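Local coordinates for protein putative diguanylate cyclase (GGDEF) with PAS/PAC domain (Rhodopseudomonas palustris, PDB 3LIF) that probably makes cyclic di-GMP from two GTP molecules in its cytoplasmic part, this chain being its extracellular sensor domain with a tandem PDC fold, at residues A62-L67 with S71-L76; L112-P117 with Y230-T235; W182-T187 with S213-L218; E152-F157 with L178-P183; R18-S23 with V234-T239. All coordinates share one frame; numbering follows the deposited sequence.

Contacts 1 to 5 show how a long helix and two antiparallel sheets are welded into a tandem PDC sensor, mostly by apolar packing. Contact 1 backs one sheet with its helix 55-66 and is partly buried. Contact 2, near the centre of the chain, brings an edge strand of that sheet against strand 232-239 of the other; contact 5 uses the same strand farther on, under helix 5-47. Contact 4 lays helix 151-158 on strand 178-182, likewise buried. Contact 3, about 17 Å from the chain's centre, is the surface member: two loops meet there through polar side chains and one ring, and it shares W182 and P183 with contact 4.

Contact 1: residues A62-L67 with S71-L76; sequences ALADNL and SDVAIL
A64, on the last part of helix 55-66, comes to D72 of strand 70-76 with only 5.3 Å between A64 CA and D72 CA, the nearest backbone approach of the two segments. A small side chain on the helix suits this spacing, and every close approach in the contact involves the A64 methyl: it points at the strand and sits 4.0 Å (A64 CB to S71 O) from a carbonyl oxygen and 4.1 Å (A64 CB to D72 CA) from the next residue's backbone. V73 supplies the apolar partner. With CG1 anti to the backbone N (chi1 -177°), its other branch is presented to the helix, V73 CG2 lying 4.4 Å from A64 CB. In this PDC module a helix is followed by a tight turn into the second strand of the antiparallel sheet, between 82-85 and 141-149. D72 turns from the helix, its carboxylate held by hydrogen bonds to T148 and T122; a bound methylpentanediol, probably from the crystallisation liquor, lies about 4 Å from this side chain. The strand's other apolar neighbours include I42 of helix 5-47, on which both L63 and I75 rest.

Contact 2: residues L112-P117 with Y230-T235; sequences LLITGP and YPLVVT
I114 and L232 reach toward each other tip to tip, and their ends form the close-packed heart of this contact, I114 CD1 lying 4.1 Å from L232 CD2. The isoleucine spans the gap because CG1 stands anti to its carbonyl carbon (chi1 -56°) and the chain runs on extended, so one methyl serves two partners: I114 CD1 is also 4.3 Å from P231 CD. Backbones stay well apart, with 8.5 Å between I114 CA and P231 CA, and the approach across the two segments is made by side chains. F32 of helix 5-47 touches both I114 and L232 and completes this buried cluster. What is joined here are the two PDC modules of the tandem sensor: strand 113-119 is an edge strand of one antiparallel sheet, while strand 232-239 is the middle strand of the other. The looser part lies just ahead of strand 232-239. P231, the centre of an inverse gamma turn closed by L232 N to Y230 O (2.7 Å), is largely exposed, and Y230 is partly so. There L112 CD1 approaches the tyrosine ring obliquely, 4.3 Å from Y230 CE1, a single apolar touch. The phenol hydroxyl looks to the long helix instead, in a hydrogen bond with Q33, and D36 flanks both L112 and Y230.

Contact 3: residues W182-T187 with S213-L218; sequences WPSLQT and SPFDGL
Two loops, each shaped by a serine that receives a backbone N-H in an ST turn, meet where one edge of the F215 ring comes to S184 and Q186. S213 OG accepts from F215 N at 2.8 Å and from D216 N at 3.2 Å, which helps set the turn that carries the phenylalanine; D216 OD1 then takes L218 N (2.8 Å) in an Asx turn. The side chains of Q186 and F215 lie alongside one another, pointing opposite ways. The glutamine's amide group comes to the ring's edge with its plane 85° from that of the ring, Q186 CD standing 4.0 Å from F215 CD1. On the same ring atom S184 OG approaches obliquely, 4.1 Å from F215 CD1. Without the amide, as with an alanine here, the CD1-CE1 edge of F215 would probably lose its neighbour and a gap open between the loops. Beyond the loops, F215 rests on L178 and Q181 of strand 178-182, P214 touches M194 in the loop before helix 195-203, and L185 packs on S155 of helix 151-158.

Contact 4: residues E152-F157 with L178-P183; sequences EYFSTF and LLIQWP
S155, I180 and W182 give up most of the surface hidden here, and the small serine at the centre is consistent with the close approach of helix and strand. S155 CA is 5.8 Å from W182 CA, and the two axes run roughly parallel, crossing at -25° with a closest approach of 8.2 Å. The serine turns its CB between two strand side chains: S155 CB is 4.3 Å from I180 CG1 and 4.4 Å from W182 CE3. I180 holds CG1 anti to its backbone N (chi1 -177°), and this branch meets the serine while the CG2 methyl goes to the preceding helix residue, I180 CG2 lying 3.9 Å from F154 CB. On W182, the carbonyl oxygen of S155 stands over the rim of the indole, S155 O being 4.3 Å from W182 CE3. The opposite face is covered near its centre by P183, which follows through a cis peptide bond. The strand is, within this chain, an edge strand of its antiparallel PDC sheet, and a classic beta bulge, L179 and I180 both facing L171 of the neighbouring strand, includes I180 itself. L171 also touches F154 and I180, widening the apolar patch, and Y158 of the same helix touches I180 and W182. The chemistry is that of shape rather than of directed bonds: mostly carbon packing, with the S155 carbonyl oxygen the polar exception.

Contact 5: residues R18-S23 with V234-T239; sequences RNLSHS and VTVART
L20 lies across V236, nearly perpendicular to it, with L20 CD2 3.8 Å from V236 CG1. The leucine achieves this by extending CG anti to its backbone N (chi1 -178°), which sends the branched end out from the helix over the strand. V236's other methyl works on the helix backbone instead: V236 CG2 is 3.8 Å from S21 N and 4.0 Å from S21 CB, so the valine straddles L20 and S21. In V234, two residues earlier on the same face of the strand, CG1 is anti to the carbonyl carbon (chi1 -74°), so that CG2 falls between the backbone N and the carbonyl carbon; from that crowded position V234 CG2 lies 3.7 Å from S21 O. This is the way the long N-terminal helix of a PDC sensor lies along a sheet: segment 18-23 runs at 145° to segment 234-239 of the middle strand, and L24 and A25 continue the packing on V236 and V234. S21 keeps its hydroxyl on the helix, S21 OG donating to R18 O at 2.9 Å, tilted from the carbonyl plane on the face from which H22 N also comes. R225 of strand 219-226 gives hydrogen bonds to both S21 OG and R18 O.

Contact 1: residues A62-L67 with S71-L76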
# COMPACT_ATOMS: atom_id res chain seq x y z
N ALA A 62 6.13 -18.62 8.55
CA ALA A 62 4.82 -19.26 8.56
C ALA A 62 3.82 -18.14 8.39
O ALA A 62 2.96 -18.16 7.52
CB ALA A 62 4.57 -20.00 9.90
N LEU A 63 3.96 -17.18 9.29
CA LEU A 63 3.21 -15.97 9.34
C LEU A 63 3.14 -15.27 7.98
O LEU A 63 2.06 -14.89 7.50
CB LEU A 63 3.94 -15.10 10.34
CG LEU A 63 3.33 -13.77 10.62
CD1 LEU A 63 1.89 -14.03 10.37
CD2 LEU A 63 3.61 -13.40 12.08
N ALA A 64 4.29 -15.08 7.34
CA ALA A 64 4.27 -14.46 6.04
C ALA A 64 3.44 -15.29 5.06
O ALA A 64 2.54 -14.76 4.43
CB ALA A 64 5.67 -14.26 5.51
N ASP A 65 3.74 -16.57 4.91
CA ASP A 65 3.01 -17.40 3.94
C ASP A 65 1.51 -17.44 4.17
O ASP A 65 0.78 -17.90 3.31
CB ASP A 65 3.55 -18.81 3.86
CG ASP A 65 4.76 -18.89 2.97
OD1 ASP A 65 4.99 -19.98 2.40
OD2 ASP A 65 5.48 -17.86 2.84
N ASN A 66 1.09 -16.91 5.30
CA ASN A 66 -0.30 -16.90 5.71
C ASN A 66 -1.00 -15.56 5.54
O ASN A 66 -2.23 -15.46 5.67
CB ASN A 66 -0.33 -17.18 7.19
CG ASN A 66 -1.21 -18.28 7.49
OD1 ASN A 66 -2.16 -18.12 8.26
ND2 ASN A 66 -0.96 -19.45 6.85
N LEU A 67 -0.20 -14.53 5.34
CA LEU A 67 -0.74 -13.25 5.01
C LEU A 67 -0.52 -13.12 3.50
O LEU A 67 0.63 -13.11 3.04
CB LEU A 67 -0.03 -12.17 5.81
CG LEU A 67 -0.73 -11.79 7.11
CD1 LEU A 67 -2.12 -11.23 6.84
CD2 LEU A 67 -0.88 -13.00 7.95
N SER A 71 4.65 -9.95 1.66
CA SER A 71 5.55 -10.93 1.04
C SER A 71 6.45 -11.55 2.07
O SER A 71 6.74 -12.70 1.98
CB SER A 71 6.45 -10.25 0.02
OG SER A 71 5.70 -9.95 -1.14
N ASP A 72 6.91 -10.77 3.03
CA ASP A 72 7.90 -11.22 3.98
C ASP A 72 7.93 -10.27 5.16
O ASP A 72 7.31 -9.19 5.11
CB ASP A 72 9.25 -11.34 3.34
CG ASP A 72 9.69 -10.07 2.70
OD1 ASP A 72 9.18 -8.99 3.13
OD2 ASP A 72 10.52 -10.15 1.75
N VAL A 73 8.61 -10.68 6.23
CA VAL A 73 8.63 -9.91 7.49
C VAL A 73 10.03 -9.94 8.14
O VAL A 73 10.74 -10.98 8.15
CB VAL A 73 7.65 -10.52 8.52
CG1 VAL A 73 7.61 -9.68 9.79
CG2 VAL A 73 6.29 -10.63 7.88
N ALA A 74 10.45 -8.83 8.71
CA ALA A 74 11.73 -8.94 9.32
C ALA A 74 11.79 -8.08 10.55
O ALA A 74 10.95 -7.18 10.73
CB ALA A 74 12.87 -8.65 8.33
N ILE A 75 12.77 -8.42 11.41
CA ILE A 75 13.10 -7.69 12.58
C ILE A 75 14.48 -7.02 12.48
O ILE A 75 15.44 -7.63 11.97
CB ILE A 75 13.15 -8.62 13.75
CG1 ILE A 75 11.94 -9.54 13.69
CG2 ILE A 75 13.18 -7.77 15.07
CD1 ILE A 75 10.67 -8.93 14.30
N LEU A 76 14.55 -5.79 12.95
CA LEU A 76 15.77 -5.04 13.13
C LEU A 76 15.84 -4.64 14.59
O LEU A 76 14.80 -4.16 15.16
CB LEU A 76 15.71 -3.73 12.33
CG LEU A 76 15.58 -3.71 10.81
CD1 LEU A 76 15.75 -2.26 10.33
CD2 LEU A 76 16.51 -4.66 10.05

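Contact 2: residues L112-P117 with Y230-T235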
# COMPACT_ATOMS: atom_id res chain seq x y z
N LEU A 112 1.23 2.06 11.85
CA LEU A 112 1.81 1.27 10.79
C LEU A 112 2.47 2.34 9.92
O LEU A 112 1.81 3.29 9.60
CB LEU A 112 0.71 0.69 10.00
CG LEU A 112 0.69 -0.79 9.76
CD1 LEU A 112 0.09 -1.10 8.34
CD2 LEU A 112 2.03 -1.42 9.92
N LEU A 113 3.74 2.27 9.57
CA LEU A 113 4.31 3.35 8.75
C LEU A 113 4.41 2.77 7.38
O LEU A 113 4.80 1.58 7.23
CB LEU A 113 5.70 3.70 9.19
CG LEU A 113 6.41 5.03 8.88
CD1 LEU A 113 7.87 4.69 8.38
CD2 LEU A 113 5.74 6.05 8.00
N ILE A 114 4.02 3.57 6.39
CA ILE A 114 4.14 3.08 5.01
C ILE A 114 5.25 3.79 4.31
O ILE A 114 5.30 4.99 4.31
CB ILE A 114 2.86 3.27 4.18
CG1 ILE A 114 1.68 2.60 4.89
CG2 ILE A 114 3.07 2.76 2.72
CD1 ILE A 114 0.43 3.03 4.34
N THR A 115 6.17 3.05 3.74
CA THR A 115 7.39 3.65 3.25
C THR A 115 7.66 3.07 1.88
O THR A 115 7.44 1.87 1.66
CB THR A 115 8.54 3.21 4.14
OG1 THR A 115 8.36 3.80 5.43
CG2 THR A 115 9.86 3.62 3.55
N GLY A 116 8.11 3.90 0.95
CA GLY A 116 8.35 3.42 -0.43
C GLY A 116 8.42 4.54 -1.45
O GLY A 116 8.00 5.65 -1.15
N PRO A 117 8.92 4.24 -2.64
CA PRO A 117 9.35 2.89 -2.96
C PRO A 117 10.82 2.69 -2.58
O PRO A 117 11.59 3.62 -2.67
CB PRO A 117 9.23 2.83 -4.49
CG PRO A 117 9.29 4.31 -4.95
CD PRO A 117 9.12 5.18 -3.75
N TYR A 230 -5.64 5.34 6.64
CA TYR A 230 -4.24 5.29 6.14
C TYR A 230 -4.08 6.37 5.07
O TYR A 230 -5.02 6.62 4.34
CB TYR A 230 -3.90 3.92 5.52
CG TYR A 230 -4.10 2.84 6.51
CD1 TYR A 230 -3.08 2.52 7.41
CD2 TYR A 230 -5.33 2.17 6.61
CE1 TYR A 230 -3.26 1.57 8.37
CE2 TYR A 230 -5.51 1.18 7.61
CZ TYR A 230 -4.47 0.90 8.50
OH TYR A 230 -4.58 -0.08 9.47
N PRO A 231 -2.87 6.98 4.95
CA PRO A 231 -2.68 8.02 3.91
C PRO A 231 -2.61 7.43 2.46
O PRO A 231 -1.57 7.55 1.78
CB PRO A 231 -1.35 8.63 4.28
CG PRO A 231 -0.56 7.47 4.93
CD PRO A 231 -1.61 6.62 5.65
N LEU A 232 -3.68 6.79 2.01
CA LEU A 232 -3.74 6.19 0.68
C LEU A 232 -4.95 6.77 -0.07
O LEU A 232 -5.87 7.26 0.56
CB LEU A 232 -3.86 4.67 0.81
CG LEU A 232 -2.72 4.04 1.61
CD1 LEU A 232 -2.92 2.54 1.82
CD2 LEU A 232 -1.39 4.27 0.88
N VAL A 233 -4.96 6.71 -1.39
CA VAL A 233 -6.13 7.11 -2.16
C VAL A 233 -6.39 5.98 -3.15
O VAL A 233 -5.46 5.33 -3.59
CB VAL A 233 -5.81 8.35 -2.97
CG1 VAL A 233 -7.07 8.91 -3.65
CG2 VAL A 233 -5.21 9.38 -2.06
N VAL A 234 -7.64 5.73 -3.52
CA VAL A 234 -7.85 4.75 -4.58
C VAL A 234 -8.47 5.50 -5.71
O VAL A 234 -9.20 6.48 -5.46
CB VAL A 234 -8.82 3.66 -4.18
CG1 VAL A 234 -8.16 2.71 -3.20
CG2 VAL A 234 -10.08 4.29 -3.55
N THR A 235 -8.22 5.07 -6.95
CA THR A 235 -8.93 5.67 -8.08
C THR A 235 -9.47 4.57 -8.99
O THR A 235 -8.80 3.57 -9.12
CB THR A 235 -8.01 6.55 -8.90
OG1 THR A 235 -7.01 5.73 -9.54
CG2 THR A 235 -7.32 7.63 -8.02

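Contact 3: residues W182-T187 with S213-L218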
# COMPACT_ATOMS: atom_id res chain seq x y z
N TRP A 182 -3.50 -0.98 -11.89
CA TRP A 182 -4.01 -1.99 -12.79
C TRP A 182 -4.64 -1.31 -14.05
O TRP A 182 -5.43 -0.36 -13.93
CB TRP A 182 -4.97 -2.93 -12.04
CG TRP A 182 -5.70 -3.84 -12.97
CD1 TRP A 182 -6.99 -3.71 -13.42
CD2 TRP A 182 -5.16 -4.99 -13.63
NE1 TRP A 182 -7.29 -4.72 -14.30
CE2 TRP A 182 -6.19 -5.52 -14.45
CE3 TRP A 182 -3.91 -5.63 -13.61
CZ2 TRP A 182 -6.00 -6.67 -15.24
CZ3 TRP A 182 -3.72 -6.79 -14.42
CH2 TRP A 182 -4.76 -7.29 -15.22
N PRO A 183 -4.35 -1.82 -15.28
CA PRO A 183 -3.59 -3.02 -15.68
C PRO A 183 -2.09 -2.79 -16.02
O PRO A 183 -1.37 -3.74 -16.22
CB PRO A 183 -4.30 -3.42 -16.98
CG PRO A 183 -4.66 -2.09 -17.60
CD PRO A 183 -5.07 -1.23 -16.44
N SER A 184 -1.61 -1.56 -16.10
CA SER A 184 -0.22 -1.35 -16.39
C SER A 184 0.73 -2.12 -15.48
O SER A 184 1.75 -2.51 -15.91
CB SER A 184 0.15 0.15 -16.30
OG SER A 184 0.49 0.52 -14.96
N LEU A 185 0.42 -2.29 -14.20
CA LEU A 185 1.40 -2.86 -13.24
C LEU A 185 2.55 -1.91 -12.85
O LEU A 185 3.49 -2.30 -12.16
CB LEU A 185 1.96 -4.23 -13.70
CG LEU A 185 0.90 -5.34 -13.75
CD1 LEU A 185 1.47 -6.72 -14.03
CD2 LEU A 185 0.00 -5.33 -12.51
N GLN A 186 2.49 -0.64 -13.24
CA GLN A 186 3.48 0.30 -12.72
C GLN A 186 3.42 0.50 -11.21
O GLN A 186 2.44 0.20 -10.52
CB GLN A 186 3.38 1.62 -13.45
CG GLN A 186 3.68 1.46 -14.89
CD GLN A 186 3.64 2.76 -15.66
OE1 GLN A 186 3.22 2.76 -16.79
NE2 GLN A 186 4.07 3.87 -15.05
N THR A 187 4.51 1.02 -10.68
CA THR A 187 4.61 1.14 -9.23
C THR A 187 5.83 2.00 -8.91
O THR A 187 6.79 1.96 -9.65
CB THR A 187 4.75 -0.27 -8.61
OG1 THR A 187 4.79 -0.15 -7.20
CG2 THR A 187 6.00 -0.97 -9.09
N SER A 213 -5.87 9.86 -18.73
CA SER A 213 -5.03 8.88 -18.12
C SER A 213 -3.62 9.19 -18.44
O SER A 213 -3.25 9.41 -19.59
CB SER A 213 -5.35 7.48 -18.63
OG SER A 213 -4.34 6.56 -18.23
N PRO A 214 -2.78 9.15 -17.43
CA PRO A 214 -1.38 9.29 -17.65
C PRO A 214 -0.78 7.98 -18.13
O PRO A 214 0.40 7.95 -18.51
CB PRO A 214 -0.84 9.63 -16.26
CG PRO A 214 -2.01 9.51 -15.33
CD PRO A 214 -3.10 8.87 -16.04
N PHE A 215 -1.54 6.90 -18.10
CA PHE A 215 -0.96 5.60 -18.46
C PHE A 215 -1.18 5.28 -19.91
O PHE A 215 -0.35 4.65 -20.51
CB PHE A 215 -1.49 4.48 -17.60
CG PHE A 215 -1.26 4.70 -16.16
CD1 PHE A 215 0.02 4.57 -15.63
CD2 PHE A 215 -2.30 5.10 -15.33
CE1 PHE A 215 0.26 4.78 -14.29
CE2 PHE A 215 -2.09 5.32 -13.97
CZ PHE A 215 -0.80 5.15 -13.44
N ASP A 216 -2.27 5.73 -20.49
CA ASP A 216 -2.53 5.37 -21.85
C ASP A 216 -3.05 6.56 -22.63
O ASP A 216 -3.41 6.41 -23.79
CB ASP A 216 -3.54 4.21 -21.91
CG ASP A 216 -4.88 4.55 -21.28
OD1 ASP A 216 -5.25 5.74 -21.24
OD2 ASP A 216 -5.61 3.63 -20.84
N GLY A 217 -3.13 7.74 -22.03
CA GLY A 217 -3.45 8.90 -22.83
C GLY A 217 -4.92 9.01 -23.14
O GLY A 217 -5.33 9.93 -23.80
N LEU A 218 -5.74 8.11 -22.67
CA LEU A 218 -7.13 8.21 -23.05
C LEU A 218 -7.91 9.14 -22.15
O LEU A 218 -7.52 9.38 -21.02
CB LEU A 218 -7.80 6.84 -22.99
CG LEU A 218 -7.27 5.91 -24.05
CD1 LEU A 218 -7.74 4.51 -23.76
CD2 LEU A 218 -7.82 6.44 -25.36

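Contact 4: residues E152-F157 with L178-P183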
# COMPACT_ATOMS: atom_id res chain seq x y z
N GLU A 152 0.99 -7.67 -5.77
CA GLU A 152 0.18 -8.63 -6.51
C GLU A 152 -1.17 -8.92 -5.80
O GLU A 152 -2.22 -9.16 -6.41
CB GLU A 152 0.97 -9.91 -6.75
CG GLU A 152 0.29 -11.00 -7.55
CD GLU A 152 1.31 -12.06 -8.04
OE1 GLU A 152 2.46 -11.68 -8.39
OE2 GLU A 152 0.97 -13.27 -8.04
N TYR A 153 -1.17 -8.87 -4.49
CA TYR A 153 -2.42 -9.06 -3.86
C TYR A 153 -3.42 -8.03 -4.35
O TYR A 153 -4.60 -8.36 -4.53
CB TYR A 153 -2.26 -8.87 -2.38
CG TYR A 153 -3.49 -9.06 -1.60
CD1 TYR A 153 -4.06 -10.33 -1.46
CD2 TYR A 153 -4.09 -7.97 -0.96
CE1 TYR A 153 -5.18 -10.52 -0.68
CE2 TYR A 153 -5.24 -8.13 -0.19
CZ TYR A 153 -5.75 -9.41 -0.06
OH TYR A 153 -6.86 -9.59 0.67
N PHE A 154 -3.01 -6.77 -4.51
CA PHE A 154 -3.96 -5.75 -4.90
C PHE A 154 -4.30 -5.86 -6.41
O PHE A 154 -5.47 -5.76 -6.81
CB PHE A 154 -3.43 -4.36 -4.58
CG PHE A 154 -3.50 -4.00 -3.14
CD1 PHE A 154 -4.67 -3.50 -2.58
CD2 PHE A 154 -2.36 -4.07 -2.35
CE1 PHE A 154 -4.74 -3.15 -1.26
CE2 PHE A 154 -2.40 -3.72 -1.00
CZ PHE A 154 -3.60 -3.24 -0.45
N SER A 155 -3.30 -6.04 -7.24
CA SER A 155 -3.60 -6.05 -8.65
C SER A 155 -4.53 -7.21 -8.98
O SER A 155 -5.34 -7.15 -9.88
CB SER A 155 -2.32 -6.08 -9.49
OG SER A 155 -1.43 -7.04 -9.00
N THR A 156 -4.43 -8.30 -8.24
CA THR A 156 -5.21 -9.48 -8.53
C THR A 156 -6.65 -9.24 -8.16
O THR A 156 -7.54 -9.63 -8.86
CB THR A 156 -4.60 -10.60 -7.72
OG1 THR A 156 -3.46 -11.04 -8.44
CG2 THR A 156 -5.58 -11.77 -7.40
N PHE A 157 -6.87 -8.60 -7.04
CA PHE A 157 -8.18 -8.18 -6.69
C PHE A 157 -8.67 -7.21 -7.76
O PHE A 157 -9.85 -7.24 -8.14
CB PHE A 157 -8.11 -7.45 -5.36
CG PHE A 157 -9.42 -6.93 -4.87
CD1 PHE A 157 -10.53 -7.77 -4.79
CD2 PHE A 157 -9.56 -5.62 -4.46
CE1 PHE A 157 -11.76 -7.28 -4.32
CE2 PHE A 157 -10.78 -5.13 -4.00
CZ PHE A 157 -11.87 -5.96 -3.93
N LEU A 178 2.69 6.38 -6.37
CA LEU A 178 1.88 5.29 -6.88
C LEU A 178 2.33 3.94 -6.28
O LEU A 178 3.46 3.55 -6.46
CB LEU A 178 1.96 5.26 -8.42
CG LEU A 178 1.38 3.98 -9.09
CD1 LEU A 178 -0.12 3.89 -8.97
CD2 LEU A 178 1.75 3.84 -10.52
N LEU A 179 1.47 3.23 -5.57
CA LEU A 179 1.83 1.88 -5.05
C LEU A 179 1.49 0.77 -6.04
O LEU A 179 2.24 -0.19 -6.27
CB LEU A 179 1.06 1.55 -3.78
CG LEU A 179 1.65 2.11 -2.50
CD1 LEU A 179 1.21 3.58 -2.39
CD2 LEU A 179 1.23 1.26 -1.27
N ILE A 180 0.31 0.86 -6.61
CA ILE A 180 0.05 -0.09 -7.64
C ILE A 180 -0.97 0.43 -8.60
O ILE A 180 -1.84 1.26 -8.24
CB ILE A 180 -0.36 -1.46 -7.12
CG1 ILE A 180 -0.54 -2.39 -8.34
CG2 ILE A 180 -1.56 -1.38 -6.24
CD1 ILE A 180 0.88 -2.54 -9.29
N GLN A 181 -0.84 -0.01 -9.83
CA GLN A 181 -1.80 0.36 -10.82
C GLN A 181 -2.20 -0.81 -11.74
O GLN A 181 -1.38 -1.61 -12.20
CB GLN A 181 -1.35 1.67 -11.50
CG GLN A 181 -1.27 1.67 -13.00
CD GLN A 181 -2.61 1.53 -13.64
OE1 GLN A 181 -3.63 1.95 -13.09
NE2 GLN A 181 -2.63 0.92 -14.78
N TRP A 182 -3.50 -0.98 -11.89
CA TRP A 182 -4.01 -1.99 -12.79
C TRP A 182 -4.64 -1.31 -14.05
O TRP A 182 -5.43 -0.36 -13.93
CB TRP A 182 -4.97 -2.93 -12.04
CG TRP A 182 -5.70 -3.84 -12.97
CD1 TRP A 182 -6.99 -3.71 -13.42
CD2 TRP A 182 -5.16 -4.99 -13.63
NE1 TRP A 182 -7.29 -4.72 -14.30
CE2 TRP A 182 -6.19 -5.52 -14.45
CE3 TRP A 182 -3.91 -5.63 -13.61
CZ2 TRP A 182 -6.00 -6.67 -15.24
CZ3 TRP A 182 -3.72 -6.79 -14.42
CH2 TRP A 182 -4.76 -7.29 -15.22
N PRO A 183 -4.35 -1.82 -15.28
CA PRO A 183 -3.59 -3.02 -15.68
C PRO A 183 -2.09 -2.79 -16.02
O PRO A 183 -1.37 -3.74 -16.22
CB PRO A 183 -4.30 -3.42 -16.98
CG PRO A 183 -4.66 -2.09 -17.60
CD PRO A 183 -5.07 -1.23 -16.44

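Contact 5: residues R18-S23 with V234-T239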
# COMPACT_ATOMS: atom_id res chain seq x y z
N ARG A 18 -18.76 5.75 -8.18
CA ARG A 18 -18.61 6.25 -6.82
C ARG A 18 -18.72 5.09 -5.82
O ARG A 18 -17.94 5.05 -4.86
CB ARG A 18 -19.50 7.48 -6.49
CG ARG A 18 -19.11 8.65 -7.34
CD ARG A 18 -20.10 9.85 -7.42
NE ARG A 18 -19.60 10.90 -6.56
CZ ARG A 18 -19.28 12.14 -6.90
NH1 ARG A 18 -19.47 12.60 -8.14
NH2 ARG A 18 -18.79 12.94 -5.97
N ASN A 19 -19.60 4.12 -6.05
CA ASN A 19 -19.68 3.02 -5.06
C ASN A 19 -18.46 2.19 -5.17
O ASN A 19 -17.94 1.76 -4.19
CB ASN A 19 -20.92 2.13 -5.17
CG ASN A 19 -22.23 2.94 -5.16
OD1 ASN A 19 -23.28 2.45 -5.64
ND2 ASN A 19 -22.18 4.20 -4.67
N LEU A 20 -18.01 1.97 -6.38
CA LEU A 20 -16.88 1.09 -6.57
C LEU A 20 -15.60 1.61 -5.81
O LEU A 20 -14.92 0.86 -5.08
CB LEU A 20 -16.66 0.92 -8.06
CG LEU A 20 -15.52 -0.03 -8.31
CD1 LEU A 20 -15.60 -1.20 -7.34
CD2 LEU A 20 -15.52 -0.46 -9.78
N SER A 21 -15.34 2.90 -5.97
CA SER A 21 -14.33 3.60 -5.21
C SER A 21 -14.53 3.34 -3.69
O SER A 21 -13.57 3.08 -2.94
CB SER A 21 -14.35 5.10 -5.54
OG SER A 21 -15.16 5.82 -4.63
N HIS A 22 -15.77 3.39 -3.23
CA HIS A 22 -15.99 3.07 -1.84
C HIS A 22 -15.58 1.63 -1.50
O HIS A 22 -14.92 1.36 -0.50
CB HIS A 22 -17.44 3.30 -1.51
CG HIS A 22 -17.74 3.21 -0.06
ND1 HIS A 22 -17.91 4.33 0.74
CD2 HIS A 22 -17.92 2.13 0.75
CE1 HIS A 22 -18.17 3.95 1.97
NE2 HIS A 22 -18.17 2.62 2.01
N SER A 23 -15.93 0.67 -2.34
CA SER A 23 -15.47 -0.68 -2.07
C SER A 23 -13.95 -0.82 -2.10
O SER A 23 -13.37 -1.46 -1.25
CB SER A 23 -16.04 -1.62 -3.11
OG SER A 23 -17.39 -1.78 -2.86
N VAL A 234 -7.64 5.73 -3.52
CA VAL A 234 -7.85 4.75 -4.58
C VAL A 234 -8.47 5.50 -5.71
O VAL A 234 -9.20 6.48 -5.46
CB VAL A 234 -8.82 3.66 -4.18
CG1 VAL A 234 -8.16 2.71 -3.20
CG2 VAL A 234 -10.08 4.29 -3.55
N THR A 235 -8.22 5.07 -6.95
CA THR A 235 -8.93 5.67 -8.08
C THR A 235 -9.47 4.57 -8.99
O THR A 235 -8.80 3.57 -9.12
CB THR A 235 -8.01 6.55 -8.90
OG1 THR A 235 -7.01 5.73 -9.54
CG2 THR A 235 -7.32 7.63 -8.02
N VAL A 236 -10.66 4.75 -9.58
CA VAL A 236 -11.20 3.87 -10.65
C VAL A 236 -11.50 4.74 -11.83
O VAL A 236 -12.14 5.76 -11.67
CB VAL A 236 -12.63 3.36 -10.40
CG1 VAL A 236 -12.74 1.94 -10.83
CG2 VAL A 236 -13.07 3.50 -9.01
N ALA A 237 -11.15 4.28 -13.02
CA ALA A 237 -11.43 5.03 -14.24
C ALA A 237 -11.92 4.12 -15.36
O ALA A 237 -11.60 2.94 -15.38
CB ALA A 237 -10.23 5.76 -14.69
N ARG A 238 -12.72 4.69 -16.26
CA ARG A 238 -13.09 4.04 -17.53
C ARG A 238 -13.22 5.03 -18.67
O ARG A 238 -13.66 6.15 -18.45
CB ARG A 238 -14.36 3.16 -17.40
CG ARG A 238 -15.69 3.82 -17.09
CD ARG A 238 -16.92 2.94 -17.55
NE ARG A 238 -17.26 1.76 -16.71
CZ ARG A 238 -18.27 1.71 -15.80
NH1 ARG A 238 -19.09 2.74 -15.58
NH2 ARG A 238 -18.50 0.62 -15.09
N THR A 239 -12.82 4.63 -19.87
CA THR A 239 -13.12 5.42 -21.06
C THR A 239 -14.61 5.45 -21.17
O THR A 239 -15.29 4.52 -20.77
CB THR A 239 -12.50 4.86 -22.37
OG1 THR A 239 -12.71 3.46 -22.43
CG2 THR A 239 -11.02 5.07 -22.42